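Local coordinates for invasion-associated protein B (Bartonella henselae, PDB 3DTD), which is of unknown biochemical function but is probably linked to the entry of the bacterium into host cells, at residues Val60-Val65 with Gly74-Pro79; Gly81-Lys86 with Thr136-Gly141; Ala123-Gly128 with Val150-Phe155. All blocks are in the same frame, centred on the assembly; numbering follows the deposited sequence.

Two antiparallel sheets and the loops around them hold the three contacts. Contact 1 pairs two central strands of the larger sheet, its centre about 4 Å from that of the chain. Contact 2, centred about 19 Å from contact 1 and about 21 Å from the centre of the chain, joins two loop regions; a single residue separates its first segment from the end of contact 1. Contact 3 lies about 14 Å from contact 1, centre to centre, and packs a helix on the chain leaving the smaller sheet. The two touch through Val150 CG2, 4.2 Å from both Val60 CG2 and Leu76 CD1. The segments of contacts 2 and 3 alternate in sequence, yet their nearest atoms stay about 13 Å apart. Glycerol bound at contact 3 probably comes from the crystallisation liquor.

Contact 1: Val60-Val65 with Gly74-Pro79; sequences VAMSVV and GNLTVP
In the beta hairpin of strands 58-66 and 72-78, Ala61 faces Thr77 and Ser63 faces Asn75 as antiparallel hydrogen-bonded pairs. The segment axes run at 175° to one another. Thr77 N reaches Ala61 O at 2.7 Å, its nitrogen tilted 29° from the carbonyl plane, whereas Ala61 N lies in the carbonyl plane of Thr77, on a lone pair of its O. At the other pair the two bonds are equally long, with Ser63 N to Asn75 O at 2.9 Å, and both donors sit nearly on the line of the C=O bond. The hairpin lies inside the seven-stranded antiparallel sheet, flanked by strands 42-52 and 110-117. Met62 and Leu76 form the non-hydrogen-bonded pair between these rungs and share one face with Val60. Leu76 CG stands anti to the backbone N (chi1 174°), from where CD1 meets Met62 CE, the tip of a chain bent at chi3, at 3.7 Å. The same methyl takes Val60 CG2 at 3.7 Å. Leu133 of strand 130-136 packs on Val60 and Leu76, placing this apolar face between the two sheets. On the other face Ala61 CB lies 3.9 Å from Thr77 CB.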
ATOM      1  N   VAL C  60      -9.203  -0.328  30.596  1.00 41.88           N
ATOM      2  CA  VAL C  60     -10.265   0.239  31.419  1.00 39.43           C
ATOM      3  C   VAL C  60     -10.330   1.768  31.239  1.00 38.82           C
ATOM      4  O   VAL C  60      -9.304   2.416  31.068  1.00 42.14           O
ATOM      5  CB  VAL C  60     -10.163  -0.254  32.916  1.00 40.55           C
ATOM      6  CG1 VAL C  60      -8.782  -0.042  33.478  1.00 51.33           C
ATOM      7  CG2 VAL C  60     -11.196   0.386  33.815  1.00 46.94           C
ATOM      8  N   ALA C  61     -11.545   2.314  31.215  1.00 38.85           N
ATOM      9  CA  ALA C  61     -11.773   3.748  31.055  1.00 36.13           C
ATOM     10  C   ALA C  61     -12.885   4.224  31.991  1.00 39.79           C
ATOM     11  O   ALA C  61     -13.766   3.456  32.367  1.00 41.43           O
ATOM     12  CB  ALA C  61     -12.113   4.081  29.602  1.00 32.97           C
ATOM     13  N   MET C  62     -12.827   5.493  32.379  1.00 38.71           N
ATOM     14  CA  MET C  62     -13.835   6.082  33.249  1.00 37.27           C
ATOM     15  C   MET C  62     -14.159   7.487  32.773  1.00 36.75           C
ATOM     16  O   MET C  62     -13.256   8.274  32.532  1.00 39.05           O
ATOM     17  CB  MET C  62     -13.356   6.093  34.708  1.00 35.21           C
ATOM     18  CG  MET C  62     -14.311   6.792  35.683  1.00 44.34           C
ATOM     19  SD  MET C  62     -14.037   6.416  37.424  1.00 41.24           S
ATOM     20  CE  MET C  62     -14.723   4.770  37.471  1.00 57.47           C
ATOM     21  N   SER C  63     -15.448   7.785  32.625  1.00 38.48           N
ATOM     22  CA  SER C  63     -15.909   9.117  32.242  1.00 39.80           C
ATOM     23  C   SER C  63     -17.014   9.560  33.193  1.00 42.59           C
ATOM     24  O   SER C  63     -17.925   8.789  33.493  1.00 44.06           O
ATOM     25  CB  SER C  63     -16.402   9.129  30.793  1.00 38.57           C
ATOM     26  OG  SER C  63     -16.444  10.452  30.278  1.00 44.80           O
ATOM     27  N   VAL C  64     -16.928  10.804  33.660  1.00 43.01           N
ATOM     28  CA  VAL C  64     -17.726  11.271  34.792  1.00 42.90           C
ATOM     29  C   VAL C  64     -18.195  12.728  34.621  1.00 42.41           C
ATOM     30  O   VAL C  64     -17.443  13.575  34.139  1.00 39.93           O
ATOM     31  CB  VAL C  64     -16.952  11.008  36.133  1.00 45.63           C
ATOM     32  CG1 VAL C  64     -16.918  12.216  37.058  1.00 47.44           C
ATOM     33  CG2 VAL C  64     -17.492   9.766  36.830  1.00 50.37           C
ATOM     34  N   VAL C  65     -19.456  12.988  34.973  1.00 43.82           N
ATOM     35  CA  VAL C  65     -20.018  14.342  34.985  1.00 44.96           C
ATOM     36  C   VAL C  65     -20.509  14.737  36.375  1.00 46.88           C
ATOM     37  O   VAL C  65     -20.821  13.879  37.204  1.00 44.42           O
ATOM     38  CB  VAL C  65     -21.180  14.537  33.957  1.00 45.12           C
ATOM     39  CG1 VAL C  65     -20.668  14.450  32.534  1.00 47.83           C
ATOM     40  CG2 VAL C  65     -22.320  13.540  34.190  1.00 43.53           C
ATOM     41  N   GLY C  74     -21.609   8.640  35.789  1.00 44.89           N
ATOM     42  CA  GLY C  74     -21.093   8.404  34.448  1.00 42.71           C
ATOM     43  C   GLY C  74     -20.922   6.939  34.114  1.00 43.67           C
ATOM     44  O   GLY C  74     -21.738   6.103  34.506  1.00 43.20           O
ATOM     45  N   ASN C  75     -19.848   6.626  33.393  1.00 43.32           N
ATOM     46  CA  ASN C  75     -19.617   5.271  32.904  1.00 40.36           C
ATOM     47  C   ASN C  75     -18.199   4.762  33.087  1.00 39.10           C
ATOM     48  O   ASN C  75     -17.226   5.493  32.898  1.00 40.14           O
ATOM     49  CB  ASN C  75     -20.016   5.155  31.428  1.00 41.39           C
ATOM     50  CG  ASN C  75     -21.518   5.240  31.221  1.00 47.44           C
ATOM     51  OD1 ASN C  75     -22.280   4.428  31.753  1.00 50.46           O
ATOM     52  ND2 ASN C  75     -21.951   6.225  30.447  1.00 49.85           N
ATOM     53  N   LEU C  76     -18.108   3.489  33.443  1.00 36.79           N
ATOM     54  CA  LEU C  76     -16.858   2.767  33.495  1.00 38.64           C
ATOM     55  C   LEU C  76     -16.832   1.778  32.329  1.00 38.29           C
ATOM     56  O   LEU C  76     -17.797   1.054  32.109  1.00 39.37           O
ATOM     57  CB  LEU C  76     -16.748   2.038  34.838  1.00 40.60           C
ATOM     58  CG  LEU C  76     -15.591   1.087  35.140  1.00 47.81           C
ATOM     59  CD1 LEU C  76     -14.294   1.840  35.332  1.00 52.51           C
ATOM     60  CD2 LEU C  76     -15.920   0.275  36.378  1.00 43.77           C
ATOM     61  N   THR C  77     -15.739   1.774  31.572  1.00 39.23           N
ATOM     62  CA  THR C  77     -15.552   0.816  30.486  1.00 39.30           C
ATOM     63  C   THR C  77     -14.583  -0.266  30.950  1.00 40.66           C
ATOM     64  O   THR C  77     -13.470   0.037  31.360  1.00 41.51           O
ATOM     65  CB  THR C  77     -15.028   1.493  29.200  1.00 41.31           C
ATOM     66  OG1 THR C  77     -15.866   2.606  28.863  1.00 45.21           O
ATOM     67  CG2 THR C  77     -15.017   0.511  28.035  1.00 38.71           C
ATOM     68  N   VAL C  78     -15.031  -1.519  30.907  1.00 41.56           N
ATOM     69  CA  VAL C  78     -14.233  -2.673  31.345  1.00 39.63           C
ATOM     70  C   VAL C  78     -13.962  -3.594  30.138  1.00 40.72           C
ATOM     71  O   VAL C  78     -14.599  -3.426  29.095  1.00 39.47           O
ATOM     72  CB  VAL C  78     -14.910  -3.438  32.549  1.00 39.17           C
ATOM     73  CG1 VAL C  78     -15.055  -2.530  33.773  1.00 38.77           C
ATOM     74  CG2 VAL C  78     -16.246  -4.044  32.160  1.00 36.29           C
ATOM     75  N   PRO C  79     -13.001  -4.541  30.255  1.00 40.77           N
ATOM     76  CA  PRO C  79     -12.710  -5.441  29.126  1.00 40.58           C
ATOM     77  C   PRO C  79     -13.843  -6.378  28.700  1.00 39.48           C
ATOM     78  O   PRO C  79     -14.817  -6.561  29.424  1.00 40.72           O
ATOM     79  CB  PRO C  79     -11.532  -6.288  29.638  1.00 39.27           C
ATOM     80  CG  PRO C  79     -10.970  -5.544  30.767  1.00 39.69           C
ATOM     81  CD  PRO C  79     -12.102  -4.809  31.393  1.00 38.10           C
TER

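Contact 2: Gly81-Lys86 with Thr136-Gly141; sequences GILVSK and TIAAPG
Leu83 and Thr136 meet where a loop comes up to the end of strand 130-136, and their backbones make the shortest bond of the contact: Leu83 N to Thr136 O at 2.6 Å, the donor tilted 24° from the carbonyl plane. Ala138 N gives a second bond, 2.9 Å to Gly81 O. A water accepts from Thr136 N at 2.7 Å and lies within hydrogen-bonding distance of Leu83 O, to which it may donate. Ile82 and Ile137 pass with their CA atoms 4.4 Å apart as a single bridge, so the pairing does not extend into a ladder. Each isoleucine sets CG2 against a carbonyl oxygen: Ile82 CG2 is 3.4 Å from Thr136 O, and Ile137 CG2 is equally near Gly81 O. Both side chains also pack on Leu145 of strand 144-151. The bridge thus ties the connection between strands 72-78 and 88-92 to the loop that follows strand 130-136, where Ala138 centres an inverse gamma turn. Packing is close throughout Gly81-Leu83 against Thr136-Ala138, with Leu83 CB 3.3 Å from Thr136 O and Leu83 CD2 alongside Thr136 CG2, pointing the same way. The exposed Lys86 makes the looser side: its aliphatic part crosses Thr136, CD lying 3.5 Å from Thr136 OG1, before bends at chi3 and chi4 lead its amine away. Thr105 OG1 of the third subunit hydrogen-bonds Ile82 O, bringing the loop into a subunit interface.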
ATOM      1  N   GLY C  81     -15.123 -10.278  27.819  1.00 38.07           N
ATOM      2  CA  GLY C  81     -14.886 -11.566  28.476  1.00 38.91           C
ATOM      3  C   GLY C  81     -15.266 -11.605  29.945  1.00 40.15           C
ATOM      4  O   GLY C  81     -14.944 -12.567  30.648  1.00 40.96           O
ATOM      5  N   ILE C  82     -15.952 -10.560  30.402  1.00 38.81           N
ATOM      6  CA  ILE C  82     -16.398 -10.454  31.794  1.00 38.79           C
ATOM      7  C   ILE C  82     -17.803 -11.036  31.932  1.00 39.55           C
ATOM      8  O   ILE C  82     -18.689 -10.724  31.133  1.00 41.67           O
ATOM      9  CB  ILE C  82     -16.359  -8.968  32.301  1.00 38.33           C
ATOM     10  CG1 ILE C  82     -14.944  -8.380  32.194  1.00 35.78           C
ATOM     11  CG2 ILE C  82     -16.897  -8.826  33.732  1.00 36.27           C
ATOM     12  CD1 ILE C  82     -13.851  -9.220  32.827  1.00 40.11           C
ATOM     13  N   LEU C  83     -17.981 -11.892  32.938  1.00 41.38           N
ATOM     14  CA  LEU C  83     -19.279 -12.472  33.281  1.00 41.31           C
ATOM     15  C   LEU C  83     -20.279 -11.399  33.688  1.00 43.06           C
ATOM     16  O   LEU C  83     -20.175 -10.778  34.745  1.00 45.18           O
ATOM     17  CB  LEU C  83     -19.135 -13.541  34.371  1.00 42.75           C
ATOM     18  CG  LEU C  83     -20.358 -14.385  34.735  1.00 46.77           C
ATOM     19  CD1 LEU C  83     -20.944 -15.076  33.517  1.00 46.55           C
ATOM     20  CD2 LEU C  83     -19.960 -15.409  35.759  1.00 48.93           C
ATOM     21  N   VAL C  84     -21.250 -11.211  32.809  1.00 44.85           N
ATOM     22  CA  VAL C  84     -22.220 -10.130  32.854  1.00 46.05           C
ATOM     23  C   VAL C  84     -23.271 -10.285  33.966  1.00 49.71           C
ATOM     24  O   VAL C  84     -23.827  -9.289  34.454  1.00 49.58           O
ATOM     25  CB  VAL C  84     -22.845  -9.998  31.430  1.00 47.94           C
ATOM     26  CG1 VAL C  84     -24.358 -10.116  31.422  1.00 44.84           C
ATOM     27  CG2 VAL C  84     -22.303  -8.765  30.702  1.00 43.33           C
ATOM     28  N   SER C  85     -23.500 -11.534  34.375  1.00 51.98           N
ATOM     29  CA  SER C  85     -24.504 -11.858  35.385  0.50 53.13           C
ATOM     30  C   SER C  85     -24.009 -11.584  36.806  1.00 54.92           C
ATOM     31  O   SER C  85     -24.808 -11.391  37.725  1.00 56.81           O
ATOM     32  CB  SER C  85     -24.963 -13.315  35.244  0.50 54.01           C
ATOM     33  OG  SER C  85     -23.868 -14.216  35.281  0.50 40.92           O
ATOM     34  N   LYS C  86     -22.691 -11.563  36.976  1.00 54.73           N
ATOM     35  CA  LYS C  86     -22.068 -11.281  38.267  1.00 54.75           C
ATOM     36  C   LYS C  86     -21.639  -9.809  38.339  1.00 55.14           C
ATOM     37  O   LYS C  86     -21.305  -9.217  37.305  1.00 54.11           O
ATOM     38  CB  LYS C  86     -20.895 -12.238  38.509  1.00 55.32           C
ATOM     39  CG  LYS C  86     -21.343 -13.671  38.794  1.00 63.29           C
ATOM     40  CD  LYS C  86     -20.249 -14.505  39.447  1.00 78.33           C
ATOM     41  CE  LYS C  86     -20.294 -14.416  40.969  1.00 85.85           C
ATOM     42  NZ  LYS C  86     -21.484 -15.118  41.539  1.00 90.34           N
ATOM     43  N   THR C 136     -15.903 -10.855  37.588  1.00 46.07           N
ATOM     44  CA  THR C 136     -15.789 -12.280  37.295  1.00 45.18           C
ATOM     45  C   THR C 136     -15.602 -12.494  35.789  1.00 45.55           C
ATOM     46  O   THR C 136     -16.307 -11.896  34.978  1.00 44.57           O
ATOM     47  CB  THR C 136     -17.043 -13.047  37.792  1.00 45.92           C
ATOM     48  OG1 THR C 136     -17.361 -12.637  39.128  1.00 48.52           O
ATOM     49  CG2 THR C 136     -16.811 -14.546  37.776  1.00 42.10           C
ATOM     50  N   ILE C 137     -14.640 -13.337  35.428  1.00 44.98           N
ATOM     51  CA  ILE C 137     -14.402 -13.703  34.033  1.00 46.74           C
ATOM     52  C   ILE C 137     -15.382 -14.798  33.601  1.00 47.88           C
ATOM     53  O   ILE C 137     -15.585 -15.775  34.326  1.00 46.29           O
ATOM     54  CB  ILE C 137     -12.934 -14.171  33.817  1.00 47.58           C
ATOM     55  CG1 ILE C 137     -11.952 -13.106  34.325  1.00 45.71           C
ATOM     56  CG2 ILE C 137     -12.658 -14.485  32.344  1.00 47.00           C
ATOM     57  CD1 ILE C 137     -10.503 -13.558  34.379  1.00 46.42           C
ATOM     58  N   ALA C 138     -16.005 -14.615  32.437  1.00 49.70           N
ATOM     59  CA  ALA C 138     -16.858 -15.644  31.840  1.00 52.06           C
ATOM     60  C   ALA C 138     -15.989 -16.699  31.165  1.00 55.33           C
ATOM     61  O   ALA C 138     -15.714 -16.638  29.964  1.00 59.19           O
ATOM     62  CB  ALA C 138     -17.838 -15.042  30.861  1.00 43.66           C
ATOM     63  N   ALA C 139     -15.551 -17.656  31.974  1.00 57.94           N
ATOM     64  CA  ALA C 139     -14.640 -18.709  31.562  1.00 61.28           C
ATOM     65  C   ALA C 139     -14.968 -19.930  32.419  1.00 65.96           C
ATOM     66  O   ALA C 139     -15.631 -19.777  33.454  1.00 65.64           O
ATOM     67  CB  ALA C 139     -13.199 -18.256  31.785  1.00 59.09           C
ATOM     68  N   PRO C 140     -14.564 -21.148  31.979  1.00 70.44           N
ATOM     69  CA  PRO C 140     -14.726 -22.334  32.828  1.00 69.81           C
ATOM     70  C   PRO C 140     -14.074 -22.169  34.202  1.00 67.10           C
ATOM     71  O   PRO C 140     -12.880 -21.874  34.296  1.00 65.49           O
ATOM     72  CB  PRO C 140     -14.022 -23.434  32.027  1.00 72.19           C
ATOM     73  CG  PRO C 140     -14.142 -22.997  30.621  1.00 73.47           C
ATOM     74  CD  PRO C 140     -13.990 -21.507  30.665  1.00 71.36           C
ATOM     75  N   GLY C 141     -14.874 -22.333  35.251  1.00 64.76           N
ATOM     76  CA  GLY C 141     -14.412 -22.134  36.624  1.00 65.76           C
ATOM     77  C   GLY C 141     -14.816 -20.787  37.200  1.00 66.04           C
ATOM     78  O   GLY C 141     -14.829 -20.612  38.421  1.00 65.80           O
TER
HETATM   79  O   HOH W   1     -18.226  -9.886  36.701  1.00 27.70           O

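Contact 3: Ala123-Gly128 with Val150-Phe155; sequences AALRAG and VQLNGF. With GOL (glycerol), chain P.
Phe155 holds its ring carbon CG anti to the backbone N (chi1 -173°), which swings the ring against helix 119-127 and lays one face beneath Leu125. Leu125 chi1, at -104°, lies away from the usual staggered positions and leaves CB and CG over the ring. Its CB stands 4.0 Å from the Phe155 ring centroid and 23° off the ring normal, a CH-pi contact over the face but offset toward the rim. Further out along the leucine, CG is 3.7 Å from Phe155 CZ, so the side chain follows the ring obliquely across that face. Leu152 crosses Leu125 at about a right angle, its CD2 4.1 Å from Leu125 CD1, while its CD1 comes 3.7 Å from Leu125 O at the end of the helix. These three residues make a buried apolar core between the last turn of helix 119-127 and the type II beta turn Leu152-Phe155, which links strand 144-151 to helix 155-168. The turn is closed by Phe155 N to Leu152 O, and Gly154 takes the N-cap position. Val92 of strand 88-92 and Leu131 of strand 130-136 pack on both leucines, and Trp32 meets the Phe155 ring edge-to-face. No direct hydrogen bond joins the segments; a glycerol, probably from the crystallisation liquor, bridges them in the crystal. Its O3 donates to Arg126 O at 3.1 Å, and its O2 takes a weak bond from Gly154 N at 3.2 Å. The side chain of Arg126 turns elsewhere, with NE hydrogen-bonded to Ser156 OG in the first turn of the following helix.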
ATOM      1  N   ALA C 123     -16.126  12.006  48.392  1.00 46.29           N
ATOM      2  CA  ALA C 123     -15.113  12.368  49.392  1.00 47.43           C
ATOM      3  C   ALA C 123     -13.991  11.328  49.534  1.00 46.69           C
ATOM      4  O   ALA C 123     -12.834  11.689  49.753  1.00 50.87           O
ATOM      5  CB  ALA C 123     -15.775  12.636  50.744  1.00 46.47           C
ATOM      6  N   ALA C 124     -14.344  10.049  49.403  1.00 45.39           N
ATOM      7  CA  ALA C 124     -13.375   8.952  49.441  1.00 43.55           C
ATOM      8  C   ALA C 124     -12.495   8.941  48.198  1.00 44.34           C
ATOM      9  O   ALA C 124     -11.299   8.669  48.290  1.00 46.26           O
ATOM     10  CB  ALA C 124     -14.088   7.612  49.603  1.00 41.59           C
ATOM     11  N   LEU C 125     -13.101   9.241  47.049  1.00 44.84           N
ATOM     12  CA  LEU C 125     -12.405   9.371  45.764  1.00 44.49           C
ATOM     13  C   LEU C 125     -11.363  10.495  45.776  1.00 44.56           C
ATOM     14  O   LEU C 125     -10.286  10.350  45.198  1.00 43.64           O
ATOM     15  CB  LEU C 125     -13.421   9.621  44.640  1.00 43.18           C
ATOM     16  CG  LEU C 125     -13.908   8.596  43.602  1.00 44.78           C
ATOM     17  CD1 LEU C 125     -13.483   7.155  43.843  1.00 39.85           C
ATOM     18  CD2 LEU C 125     -15.414   8.704  43.440  1.00 39.38           C
ATOM     19  N   ARG C 126     -11.698  11.604  46.437  1.00 45.34           N
ATOM     20  CA  ARG C 126     -10.799  12.756  46.576  1.00 44.71           C
ATOM     21  C   ARG C 126      -9.573  12.444  47.424  1.00 44.87           C
ATOM     22  O   ARG C 126      -8.487  12.949  47.152  1.00 47.80           O
ATOM     23  CB  ARG C 126     -11.530  13.958  47.180  1.00 43.34           C
ATOM     24  CG  ARG C 126     -12.798  14.353  46.463  1.00 40.01           C
ATOM     25  CD  ARG C 126     -13.442  15.556  47.109  1.00 28.69           C
ATOM     26  NE  ARG C 126     -13.040  16.754  46.390  1.00 41.85           N
ATOM     27  CZ  ARG C 126     -13.861  17.516  45.681  1.00 38.75           C
ATOM     28  NH1 ARG C 126     -15.159  17.246  45.616  1.00 43.56           N
ATOM     29  NH2 ARG C 126     -13.376  18.568  45.048  1.00 25.49           N
ATOM     30  N   ALA C 127      -9.753  11.606  48.442  1.00 45.54           N
ATOM     31  CA  ALA C 127      -8.672  11.237  49.356  1.00 48.41           C
ATOM     32  C   ALA C 127      -7.930   9.963  48.944  1.00 48.78           C
ATOM     33  O   ALA C 127      -6.893   9.630  49.521  1.00 51.67           O
ATOM     34  CB  ALA C 127      -9.211  11.102  50.786  1.00 48.14           C
ATOM     35  N   GLY C 128      -8.455   9.262  47.945  1.00 47.25           N
ATOM     36  CA  GLY C 128      -7.917   7.963  47.543  1.00 42.82           C
ATOM     37  C   GLY C 128      -6.797   8.010  46.526  1.00 41.28           C
ATOM     38  O   GLY C 128      -6.539   9.051  45.926  1.00 42.06           O
ATOM     39  N   VAL C 150      -8.569   2.182  38.563  1.00 39.61           N
ATOM     40  CA  VAL C 150      -8.456   3.515  37.986  1.00 35.68           C
ATOM     41  C   VAL C 150      -7.617   4.352  38.959  1.00 37.29           C
ATOM     42  O   VAL C 150      -7.907   4.394  40.151  1.00 36.85           O
ATOM     43  CB  VAL C 150      -9.851   4.165  37.741  1.00 35.21           C
ATOM     44  CG1 VAL C 150      -9.713   5.567  37.172  1.00 29.06           C
ATOM     45  CG2 VAL C 150     -10.685   3.310  36.794  1.00 32.12           C
ATOM     46  N   GLN C 151      -6.558   4.981  38.452  1.00 37.74           N
ATOM     47  CA  GLN C 151      -5.693   5.820  39.278  1.00 36.05           C
ATOM     48  C   GLN C 151      -6.371   7.160  39.539  1.00 36.79           C
ATOM     49  O   GLN C 151      -6.922   7.772  38.623  1.00 36.06           O
ATOM     50  CB  GLN C 151      -4.339   6.025  38.609  1.00 35.04           C
ATOM     51  CG  GLN C 151      -3.544   4.753  38.388  1.00 36.08           C
ATOM     52  CD  GLN C 151      -2.217   5.012  37.709  1.00 39.49           C
ATOM     53  OE1 GLN C 151      -1.227   5.338  38.361  1.00 44.44           O
ATOM     54  NE2 GLN C 151      -2.187   4.862  36.387  1.00 37.82           N
ATOM     55  N   LEU C 152      -6.326   7.606  40.793  1.00 39.39           N
ATOM     56  CA  LEU C 152      -7.094   8.770  41.235  1.00 37.02           C
ATOM     57  C   LEU C 152      -6.287  10.062  41.406  1.00 35.97           C
ATOM     58  O   LEU C 152      -6.816  11.057  41.894  1.00 39.71           O
ATOM     59  CB  LEU C 152      -7.857   8.445  42.530  1.00 35.03           C
ATOM     60  CG  LEU C 152      -8.877   7.301  42.492  1.00 35.01           C
ATOM     61  CD1 LEU C 152      -9.339   6.964  43.904  1.00 34.24           C
ATOM     62  CD2 LEU C 152     -10.071   7.618  41.580  1.00 30.39           C
ATOM     63  N   ASN C 153      -5.016  10.049  41.007  1.00 39.16           N
ATOM     64  CA  ASN C 153      -4.177  11.248  41.081  1.00 38.07           C
ATOM     65  C   ASN C 153      -4.699  12.358  40.170  1.00 39.06           C
ATOM     66  O   ASN C 153      -4.689  12.231  38.944  1.00 39.34           O
ATOM     67  CB  ASN C 153      -2.711  10.935  40.762  1.00 41.24           C
ATOM     68  CG  ASN C 153      -1.805  12.145  40.944  1.00 44.16           C
ATOM     69  OD1 ASN C 153      -1.477  12.839  39.983  1.00 50.41           O
ATOM     70  ND2 ASN C 153      -1.419  12.414  42.184  1.00 50.34           N
ATOM     71  N   GLY C 154      -5.184  13.429  40.790  1.00 36.66           N
ATOM     72  CA  GLY C 154      -5.752  14.552  40.067  1.00 30.90           C
ATOM     73  C   GLY C 154      -7.271  14.596  40.063  1.00 34.38           C
ATOM     74  O   GLY C 154      -7.848  15.519  39.493  1.00 37.82           O
ATOM     75  N   PHE C 155      -7.910  13.608  40.696  1.00 36.46           N
ATOM     76  CA  PHE C 155      -9.376  13.517  40.750  1.00 38.38           C
ATOM     77  C   PHE C 155      -9.991  14.732  41.431  1.00 41.06           C
ATOM     78  O   PHE C 155     -10.932  15.330  40.906  1.00 42.01           O
ATOM     79  CB  PHE C 155      -9.834  12.233  41.463  1.00 38.77           C
ATOM     80  CG  PHE C 155     -11.326  11.986  41.401  1.00 41.51           C
ATOM     81  CD1 PHE C 155     -11.855  11.110  40.456  1.00 43.52           C
ATOM     82  CD2 PHE C 155     -12.199  12.607  42.301  1.00 41.35           C
ATOM     83  CE1 PHE C 155     -13.230  10.873  40.388  1.00 43.99           C
ATOM     84  CE2 PHE C 155     -13.571  12.386  42.238  1.00 39.55           C
ATOM     85  CZ  PHE C 155     -14.088  11.516  41.281  1.00 42.33           C
TER
HETATM   86  C1  GOL P 194      -6.129  15.511  43.430  1.00 54.36           C
HETATM   87  O1  GOL P 194      -5.521  16.630  42.826  1.00 46.32           O
HETATM   88  C2  GOL P 194      -5.159  14.588  44.169  1.00 63.58           C
HETATM   89  O2  GOL P 194      -3.921  14.465  43.497  1.00 60.33           O
HETATM   90  C3  GOL P 194      -5.795  13.210  44.339  1.00 53.60           C
HETATM   91  O3  GOL P 194      -7.204  13.305  44.391  1.00 46.38           O